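Local coordinates for protein pseudopodium-enriched atypical kinase 1 (PDB 6BHC) that is a pseudokinase with an unusual catalytic cleft and a dimeric kinase fold, and probably acts in signalling as a scaffold, at residues L285-L290 against P313-R318; C277-T282 against S330-P335. The protein carries 1 engineered substitution. All coordinates share one frame; numbering follows the deposited sequence.

Contact 1: L285-L290 against P313-R318; sequences LIYEML and PRIPFR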
ATOM      1  N   LEU A 285     -14.032  -4.617  34.836  1.00 27.92           N
ATOM      2  CA  LEU A 285     -14.591  -4.940  33.526  1.00 25.84           C
ATOM      3  C   LEU A 285     -13.909  -6.148  32.901  1.00 31.37           C
ATOM      4  O   LEU A 285     -14.542  -6.890  32.143  1.00 32.90           O
ATOM      5  CB  LEU A 285     -14.480  -3.735  32.593  1.00 22.54           C
ATOM      6  CG  LEU A 285     -15.269  -2.486  32.984  1.00 26.51           C
ATOM      7  CD1 LEU A 285     -15.123  -1.421  31.910  1.00 22.13           C
ATOM      8  CD2 LEU A 285     -16.732  -2.823  33.218  1.00 29.90           C
ATOM      9  N   ILE A 286     -12.624  -6.360  33.200  1.00 23.59           N
ATOM     10  CA  ILE A 286     -11.912  -7.506  32.640  1.00 20.10           C
ATOM     11  C   ILE A 286     -12.557  -8.806  33.096  1.00 22.25           C
ATOM     12  O   ILE A 286     -12.760  -9.730  32.299  1.00 31.65           O
ATOM     13  CB  ILE A 286     -10.422  -7.450  33.020  1.00 20.59           C
ATOM     14  CG1 ILE A 286      -9.745  -6.255  32.347  1.00 16.48           C
ATOM     15  CG2 ILE A 286      -9.725  -8.750  32.641  1.00 17.79           C
ATOM     16  CD1 ILE A 286      -8.261  -6.167  32.619  1.00 20.60           C
ATOM     17  N   TYR A 287     -12.894  -8.898  34.383  1.00 18.77           N
ATOM     18  CA  TYR A 287     -13.580 -10.083  34.885  1.00 19.06           C
ATOM     19  C   TYR A 287     -14.946 -10.250  34.230  1.00 22.34           C
ATOM     20  O   TYR A 287     -15.317 -11.359  33.827  1.00 24.64           O
ATOM     21  CB  TYR A 287     -13.722  -9.997  36.404  1.00 19.49           C
ATOM     22  CG  TYR A 287     -12.484 -10.397  37.176  1.00 26.95           C
ATOM     23  CD1 TYR A 287     -11.419  -9.516  37.336  1.00 25.74           C
ATOM     24  CD2 TYR A 287     -12.388 -11.654  37.760  1.00 27.61           C
ATOM     25  CE1 TYR A 287     -10.290  -9.882  38.049  1.00 24.48           C
ATOM     26  CE2 TYR A 287     -11.265 -12.028  38.473  1.00 28.33           C
ATOM     27  CZ  TYR A 287     -10.221 -11.140  38.615  1.00 28.47           C
ATOM     28  OH  TYR A 287      -9.107 -11.518  39.327  1.00 31.73           O
ATOM     29  N   GLU A 288     -15.706  -9.158  34.111  1.00 19.17           N
ATOM     30  CA  GLU A 288     -17.063  -9.252  33.580  1.00 25.56           C
ATOM     31  C   GLU A 288     -17.061  -9.615  32.099  1.00 24.09           C
ATOM     32  O   GLU A 288     -17.884 -10.424  31.654  1.00 26.68           O
ATOM     33  CB  GLU A 288     -17.806  -7.937  33.818  1.00 23.64           C
ATOM     34  CG  GLU A 288     -18.037  -7.635  35.294  1.00 39.11           C
ATOM     35  CD  GLU A 288     -18.784  -6.334  35.526  1.00 43.41           C
ATOM     36  OE1 GLU A 288     -18.577  -5.376  34.754  1.00 45.20           O
ATOM     37  OE2 GLU A 288     -19.582  -6.273  36.486  1.00 49.69           O
ATOM     38  N   MET A 289     -16.145  -9.034  31.321  1.00 20.36           N
ATOM     39  CA  MET A 289     -16.039  -9.387  29.910  1.00 22.97           C
ATOM     40  C   MET A 289     -15.615 -10.836  29.707  1.00 32.49           C
ATOM     41  O   MET A 289     -15.900 -11.411  28.651  1.00 31.95           O
ATOM     42  CB  MET A 289     -15.059  -8.451  29.203  1.00 28.07           C
ATOM     43  CG  MET A 289     -15.543  -7.014  29.130  1.00 42.39           C
ATOM     44  SD  MET A 289     -14.451  -5.955  28.168  1.00 38.71           S
ATOM     45  CE  MET A 289     -14.650  -6.660  26.534  1.00 42.52           C
ATOM     46  N   LEU A 290     -14.944 -11.437  30.688  1.00 21.68           N
ATOM     47  CA  LEU A 290     -14.602 -12.851  30.643  1.00 27.51           C
ATOM     48  C   LEU A 290     -15.674 -13.726  31.284  1.00 26.16           C
ATOM     49  O   LEU A 290     -15.377 -14.853  31.698  1.00 29.83           O
ATOM     50  CB  LEU A 290     -13.249 -13.086  31.316  1.00 17.15           C
ATOM     51  CG  LEU A 290     -12.076 -12.403  30.615  1.00 26.26           C
ATOM     52  CD1 LEU A 290     -10.784 -12.642  31.376  1.00 25.27           C
ATOM     53  CD2 LEU A 290     -11.956 -12.882  29.174  1.00 25.95           C
ATOM     54  N   PRO A 313     -10.139 -13.352  42.881  1.00 44.30           N
ATOM     55  CA  PRO A 313     -10.581 -14.587  42.222  1.00 43.69           C
ATOM     56  C   PRO A 313      -9.767 -14.863  40.966  1.00 33.39           C
ATOM     57  O   PRO A 313      -9.385 -13.945  40.237  1.00 41.44           O
ATOM     58  CB  PRO A 313     -12.052 -14.308  41.891  1.00 45.31           C
ATOM     59  CG  PRO A 313     -12.457 -13.215  42.831  1.00 49.48           C
ATOM     60  CD  PRO A 313     -11.231 -12.373  43.012  1.00 48.45           C
ATOM     61  N   ARG A 314      -9.504 -16.144  40.719  1.00 36.79           N
ATOM     62  CA  ARG A 314      -8.638 -16.550  39.623  1.00 33.28           C
ATOM     63  C   ARG A 314      -9.401 -16.552  38.305  1.00 28.91           C
ATOM     64  O   ARG A 314     -10.504 -17.100  38.213  1.00 35.58           O
ATOM     65  CB  ARG A 314      -8.057 -17.939  39.892  1.00 41.08           C
ATOM     66  CG  ARG A 314      -7.337 -18.067  41.224  1.00 46.09           C
ATOM     67  CD  ARG A 314      -6.016 -17.315  41.226  1.00 48.85           C
ATOM     68  NE  ARG A 314      -5.414 -17.282  42.556  1.00 55.15           N
ATOM     69  CZ  ARG A 314      -4.644 -18.245  43.055  1.00 54.89           C
ATOM     70  NH1 ARG A 314      -4.379 -19.326  42.334  1.00 55.41           N
ATOM     71  NH2 ARG A 314      -4.143 -18.128  44.276  1.00 55.02           N
ATOM     72  N   ILE A 315      -8.811 -15.942  37.286  1.00 21.61           N
ATOM     73  CA  ILE A 315      -9.377 -16.000  35.936  1.00 29.19           C
ATOM     74  C   ILE A 315      -9.026 -17.346  35.318  1.00 33.84           C
ATOM     75  O   ILE A 315      -7.853 -17.754  35.364  1.00 40.23           O
ATOM     76  CB  ILE A 315      -8.852 -14.848  35.086  1.00 32.24           C
ATOM     77  CG1 ILE A 315      -9.362 -13.511  35.630  1.00 33.54           C
ATOM     78  CG2 ILE A 315      -9.259 -15.032  33.632  1.00 30.51           C
ATOM     79  CD1 ILE A 315      -8.914 -12.311  34.826  1.00 32.43           C
ATOM     80  N   PRO A 316      -9.993 -18.069  34.750  1.00 27.15           N
ATOM     81  CA  PRO A 316      -9.690 -19.379  34.162  1.00 28.32           C
ATOM     82  C   PRO A 316      -8.672 -19.268  33.035  1.00 28.36           C
ATOM     83  O   PRO A 316      -8.687 -18.321  32.247  1.00 23.41           O
ATOM     84  CB  PRO A 316     -11.051 -19.862  33.648  1.00 31.54           C
ATOM     85  CG  PRO A 316     -12.055 -19.097  34.451  1.00 30.27           C
ATOM     86  CD  PRO A 316     -11.433 -17.758  34.701  1.00 26.73           C
ATOM     87  N   PHE A 317      -7.781 -20.256  32.968  1.00 33.21           N
ATOM     88  CA  PHE A 317      -6.688 -20.283  31.995  1.00 26.62           C
ATOM     89  C   PHE A 317      -7.171 -21.040  30.762  1.00 27.57           C
ATOM     90  O   PHE A 317      -7.072 -22.265  30.676  1.00 29.46           O
ATOM     91  CB  PHE A 317      -5.452 -20.919  32.618  1.00 41.10           C
ATOM     92  CG  PHE A 317      -4.298 -21.076  31.674  1.00 51.31           C
ATOM     93  CD1 PHE A 317      -3.804 -19.990  30.972  1.00 48.62           C
ATOM     94  CD2 PHE A 317      -3.685 -22.308  31.510  1.00 52.20           C
ATOM     95  CE1 PHE A 317      -2.736 -20.134  30.109  1.00 47.80           C
ATOM     96  CE2 PHE A 317      -2.614 -22.457  30.651  1.00 50.24           C
ATOM     97  CZ  PHE A 317      -2.137 -21.367  29.951  1.00 50.26           C
ATOM     98  N   ARG A 318      -7.702 -20.297  29.788  1.00 33.37           N
ATOM     99  CA  ARG A 318      -8.374 -20.896  28.643  1.00 38.52           C
ATOM    100  C   ARG A 318      -7.820 -20.477  27.288  1.00 26.11           C
ATOM    101  O   ARG A 318      -8.160 -21.117  26.288  1.00 31.34           O
ATOM    102  CB  ARG A 318      -9.876 -20.570  28.677  1.00 38.63           C
ATOM    103  CG  ARG A 318     -10.561 -20.978  29.970  1.00 44.87           C
ATOM    104  CD  ARG A 318     -11.886 -20.262  30.146  1.00 48.41           C
ATOM    105  NE  ARG A 318     -12.877 -20.682  29.161  1.00 53.42           N
ATOM    106  CZ  ARG A 318     -14.126 -20.230  29.128  1.00 61.03           C
ATOM    107  NH1 ARG A 318     -14.536 -19.344  30.025  1.00 52.63           N
ATOM    108  NH2 ARG A 318     -14.963 -20.664  28.199  1.00 69.92           N
TER
HETATM  109  O   HOH W   1     -13.381 -16.980  31.870  1.00 47.91           O

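Contact 2: C277-T282 against S330-P335; sequences CDEFQT and SCLLNP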
ATOM      1  N   CYS A 277      -9.464   6.221  39.601  1.00 29.98           N
ATOM      2  CA  CYS A 277     -10.787   5.605  39.666  1.00 31.61           C
ATOM      3  C   CYS A 277     -11.095   4.804  38.405  1.00 29.56           C
ATOM      4  O   CYS A 277     -11.585   3.671  38.482  1.00 39.34           O
ATOM      5  CB  CYS A 277     -11.853   6.676  39.895  1.00 50.76           C
ATOM      6  SG  CYS A 277     -13.546   6.042  39.910  1.00 69.07           S
ATOM      7  N   ASP A 278     -10.821   5.378  37.229  1.00 27.54           N
ATOM      8  CA  ASP A 278     -11.151   4.686  35.986  1.00 24.74           C
ATOM      9  C   ASP A 278     -10.291   3.445  35.781  1.00 25.57           C
ATOM     10  O   ASP A 278     -10.764   2.453  35.213  1.00 24.31           O
ATOM     11  CB  ASP A 278     -11.012   5.633  34.794  1.00 32.97           C
ATOM     12  CG  ASP A 278     -12.099   6.693  34.763  1.00 40.23           C
ATOM     13  OD1 ASP A 278     -13.135   6.506  35.435  1.00 40.82           O
ATOM     14  OD2 ASP A 278     -11.920   7.708  34.057  1.00 41.33           O
ATOM     15  N   GLU A 279      -9.034   3.478  36.232  1.00 23.22           N
ATOM     16  CA  GLU A 279      -8.191   2.291  36.138  1.00 21.95           C
ATOM     17  C   GLU A 279      -8.751   1.150  36.981  1.00 24.20           C
ATOM     18  O   GLU A 279      -8.764  -0.008  36.546  1.00 26.23           O
ATOM     19  CB  GLU A 279      -6.760   2.626  36.567  1.00 28.13           C
ATOM     20  CG  GLU A 279      -5.969   3.457  35.558  1.00 32.21           C
ATOM     21  CD  GLU A 279      -6.310   4.937  35.599  1.00 45.26           C
ATOM     22  OE1 GLU A 279      -7.191   5.330  36.391  1.00 50.27           O
ATOM     23  OE2 GLU A 279      -5.688   5.711  34.839  1.00 55.05           O
ATOM     24  N   PHE A 280      -9.228   1.462  38.188  1.00 27.38           N
ATOM     25  CA  PHE A 280      -9.779   0.428  39.058  1.00 31.22           C
ATOM     26  C   PHE A 280     -11.046  -0.179  38.466  1.00 29.41           C
ATOM     27  O   PHE A 280     -11.249  -1.397  38.540  1.00 32.74           O
ATOM     28  CB  PHE A 280     -10.056   1.005  40.446  1.00 25.07           C
ATOM     29  CG  PHE A 280     -10.620   0.008  41.419  1.00 25.60           C
ATOM     30  CD1 PHE A 280      -9.780  -0.818  42.148  1.00 25.79           C
ATOM     31  CD2 PHE A 280     -11.988  -0.098  41.608  1.00 26.94           C
ATOM     32  CE1 PHE A 280     -10.294  -1.733  43.045  1.00 26.55           C
ATOM     33  CE2 PHE A 280     -12.509  -1.011  42.504  1.00 39.53           C
ATOM     34  CZ  PHE A 280     -11.661  -1.828  43.224  1.00 42.72           C
ATOM     35  N   GLN A 281     -11.911   0.650  37.873  1.00 22.77           N
ATOM     36  CA  GLN A 281     -13.140   0.123  37.287  1.00 23.86           C
ATOM     37  C   GLN A 281     -12.862  -0.691  36.030  1.00 30.35           C
ATOM     38  O   GLN A 281     -13.622  -1.613  35.711  1.00 34.42           O
ATOM     39  CB  GLN A 281     -14.111   1.266  36.985  1.00 23.56           C
ATOM     40  CG  GLN A 281     -14.697   1.913  38.230  1.00 25.51           C
ATOM     41  CD  GLN A 281     -15.749   2.964  37.913  1.00 36.53           C
ATOM     42  OE1 GLN A 281     -15.856   3.437  36.782  1.00 39.31           O
ATOM     43  NE2 GLN A 281     -16.534   3.332  38.919  1.00 35.47           N
ATOM     44  N   THR A 282     -11.781  -0.375  35.313  1.00 28.48           N
ATOM     45  CA  THR A 282     -11.400  -1.177  34.155  1.00 20.97           C
ATOM     46  C   THR A 282     -10.984  -2.585  34.566  1.00 21.87           C
ATOM     47  O   THR A 282     -11.227  -3.545  33.824  1.00 24.99           O
ATOM     48  CB  THR A 282     -10.273  -0.483  33.387  1.00 22.75           C
ATOM     49  OG1 THR A 282     -10.714   0.815  32.966  1.00 28.74           O
ATOM     50  CG2 THR A 282      -9.874  -1.290  32.161  1.00 17.15           C
ATOM     51  N   SER A 330      -5.052  -7.671  37.975  1.00 23.62           N
ATOM     52  CA  SER A 330      -4.448  -7.568  39.300  1.00 23.29           C
ATOM     53  C   SER A 330      -3.742  -6.232  39.484  1.00 21.08           C
ATOM     54  O   SER A 330      -3.776  -5.647  40.573  1.00 28.50           O
ATOM     55  CB  SER A 330      -3.472  -8.725  39.522  1.00 29.63           C
ATOM     56  OG  SER A 330      -4.112  -9.975  39.330  1.00 45.97           O
ATOM     57  N   CYS A 331      -3.096  -5.731  38.429  1.00 20.35           N
ATOM     58  CA  CYS A 331      -2.430  -4.436  38.517  1.00 28.72           C
ATOM     59  C   CYS A 331      -3.440  -3.298  38.583  1.00 31.07           C
ATOM     60  O   CYS A 331      -3.239  -2.324  39.319  1.00 29.42           O
ATOM     61  CB  CYS A 331      -1.489  -4.246  37.328  1.00 33.19           C
ATOM     62  SG  CYS A 331      -0.093  -5.391  37.286  1.00 37.51           S
ATOM     63  N   LEU A 332      -4.527  -3.398  37.814  1.00 21.75           N
ATOM     64  CA  LEU A 332      -5.563  -2.376  37.846  1.00 29.69           C
ATOM     65  C   LEU A 332      -6.361  -2.399  39.144  1.00 26.74           C
ATOM     66  O   LEU A 332      -6.925  -1.369  39.526  1.00 24.44           O
ATOM     67  CB  LEU A 332      -6.509  -2.547  36.655  1.00 23.08           C
ATOM     68  CG  LEU A 332      -5.931  -2.275  35.264  1.00 23.60           C
ATOM     69  CD1 LEU A 332      -6.902  -2.724  34.181  1.00 17.15           C
ATOM     70  CD2 LEU A 332      -5.594  -0.800  35.101  1.00 19.02           C
ATOM     71  N   LEU A 333      -6.422  -3.542  39.826  1.00 24.00           N
ATOM     72  CA  LEU A 333      -7.181  -3.678  41.059  1.00 25.29           C
ATOM     73  C   LEU A 333      -6.305  -3.568  42.299  1.00 26.68           C
ATOM     74  O   LEU A 333      -6.729  -3.974  43.386  1.00 37.92           O
ATOM     75  CB  LEU A 333      -7.944  -5.003  41.069  1.00 34.22           C
ATOM     76  CG  LEU A 333      -9.054  -5.128  40.026  1.00 33.69           C
ATOM     77  CD1 LEU A 333      -9.713  -6.494  40.114  1.00 31.73           C
ATOM     78  CD2 LEU A 333     -10.079  -4.017  40.204  1.00 24.79           C
ATOM     79  N   ASN A 334      -5.099  -3.037  42.160  1.00 38.97           N
ATOM     80  CA  ASN A 334      -4.228  -2.828  43.305  1.00 28.07           C
ATOM     81  C   ASN A 334      -4.898  -1.868  44.282  1.00 40.58           C
ATOM     82  O   ASN A 334      -5.254  -0.747  43.890  1.00 33.67           O
ATOM     83  CB  ASN A 334      -2.878  -2.275  42.851  1.00 27.77           C
ATOM     84  CG  ASN A 334      -1.833  -2.293  43.953  1.00 31.22           C
ATOM     85  OD1 ASN A 334      -2.099  -1.904  45.091  1.00 33.15           O
ATOM     86  ND2 ASN A 334      -0.633  -2.751  43.618  1.00 35.19           N
ATOM     87  N   PRO A 335      -5.091  -2.257  45.547  1.00 38.30           N
ATOM     88  CA  PRO A 335      -5.784  -1.362  46.488  1.00 35.75           C
ATOM     89  C   PRO A 335      -5.022  -0.085  46.793  1.00 40.23           C
ATOM     90  O   PRO A 335      -5.621   0.858  47.327  1.00 40.61           O
ATOM     91  CB  PRO A 335      -5.946  -2.228  47.743  1.00 38.04           C
ATOM     92  CG  PRO A 335      -4.866  -3.255  47.639  1.00 33.98           C
ATOM     93  CD  PRO A 335      -4.697  -3.530  46.174  1.00 32.01           C
TER

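Contact 1: L285-L290 against P313-R318
One face of the Tyr287 ring carries Ile315 CG1, and the ring edge meets the backbone oxygen of Pro313. Ile315 CG1 sits 4.1 Å from the centroid of the Tyr287 ring and 25° off its normal, a CH-pi contact displaced toward the rim; Tyr287 CE2 is the nearest ring atom, 3.7 Å from Ile315 CG1. At the edge, in the ring plane, Tyr287 OH donates a hydrogen bond of 2.6 Å to Pro313 O. The donor stays in the plane of that carbonyl, with a C=O...donor angle of 159°. The Pro313 ring adds a loose contact from its CB to CE2 of the tyrosine.

Ile315 extends past the ring to the helix end. With CG1 anti to the carbonyl carbon (chi1 -66°), its CG2 branch is left to meet Leu290, where Leu290 CD1 approaches Ile315 CG2 to 3.6 Å. Ile315 CD1 reaches Ile286 CG2 at 4.3 Å. Farther along, a water donates to Leu290 O and accepts from Arg318 NH1.

One amide ties ring to segment: Gln326 NE2 pairs with Tyr287 OH and Gln326 OE1 with Ile315 N. In the helical C-lobe of the kinase fold, the end of helix 277-289 is thus joined to the loop before helix 322-332 by an apolar side chain and a two-partner phenol, which probably fixes the ring and directs the hydroxyl.

Contact 2: C277-T282 against S330-P335
Phe280 turns its ring to Leu333 because its CG lies trans to the backbone N (chi1 -180°), bringing back toward 330-335 a side chain whose first bond leads away from it. Leu333 CD2 rests over one ring face, 3.9 Å from the Phe280 centroid and 22° off the normal, a CH-pi contact in which the two side chains run nearly perpendicular. Leu333 CD2 also lies 3.3 Å from Phe280 O. Were Phe280 replaced by an alanine, the Leu333 methyl would probably lose its aromatic support and a gap would open beside Phe296 and Tyr307, which also pack on the ring.

Backbones come close here: Phe280 CA is 3.4 Å from Leu332 O, a CA-H...O contact. With CG beside its backbone N (chi1 -67°), Leu332 spreads its two methyls over the helix. Leu332 CD2 meets Glu279 CB at 3.9 Å, while Leu332 CD1 packs on Thr282 CG2. Glu279 bends at its second torsion, sending its carboxylate away to a salt bridge with Lys195. Thr282 turns its methyl to the leucine while Thr282 OG1 bonds back to Asp278 O at 2.8 Å, on the other face of that carbonyl from Thr282 N.

Asp278 accepts from His201 N and Cys202 N, as the conserved aspartate of the kinase F helix does from the catalytic loop. The 277-282 end of the helix therefore meets that loop through the Asp278 carboxylate, whereas its contact with 330-335 lacks a classical hydrogen bond and rests on apolar packing, a CH-pi contact and a CA-H...O contact.

How the contacts relate
Both contacts are built on helix 277-289, contact 1 at its C-terminal end and contact 2 on its first turns, and their centres lie about 14 Å apart. They join directly: Ile286 CD1 is 4.0 Å from Leu332 CD1, and Tyr287 CE1 is 4.0 Å from Leu333 CD1. Along the chain, contact 1 is nested within the loop that contact 2 closes. All five touching residues of contact 2 are buried, which fits its apolar, helix-to-helix-end chemistry. Contact 1 is buried on the helix side but partly exposed on the loop side, and there a phenol-carbonyl bond and a bridging water supplement the packing.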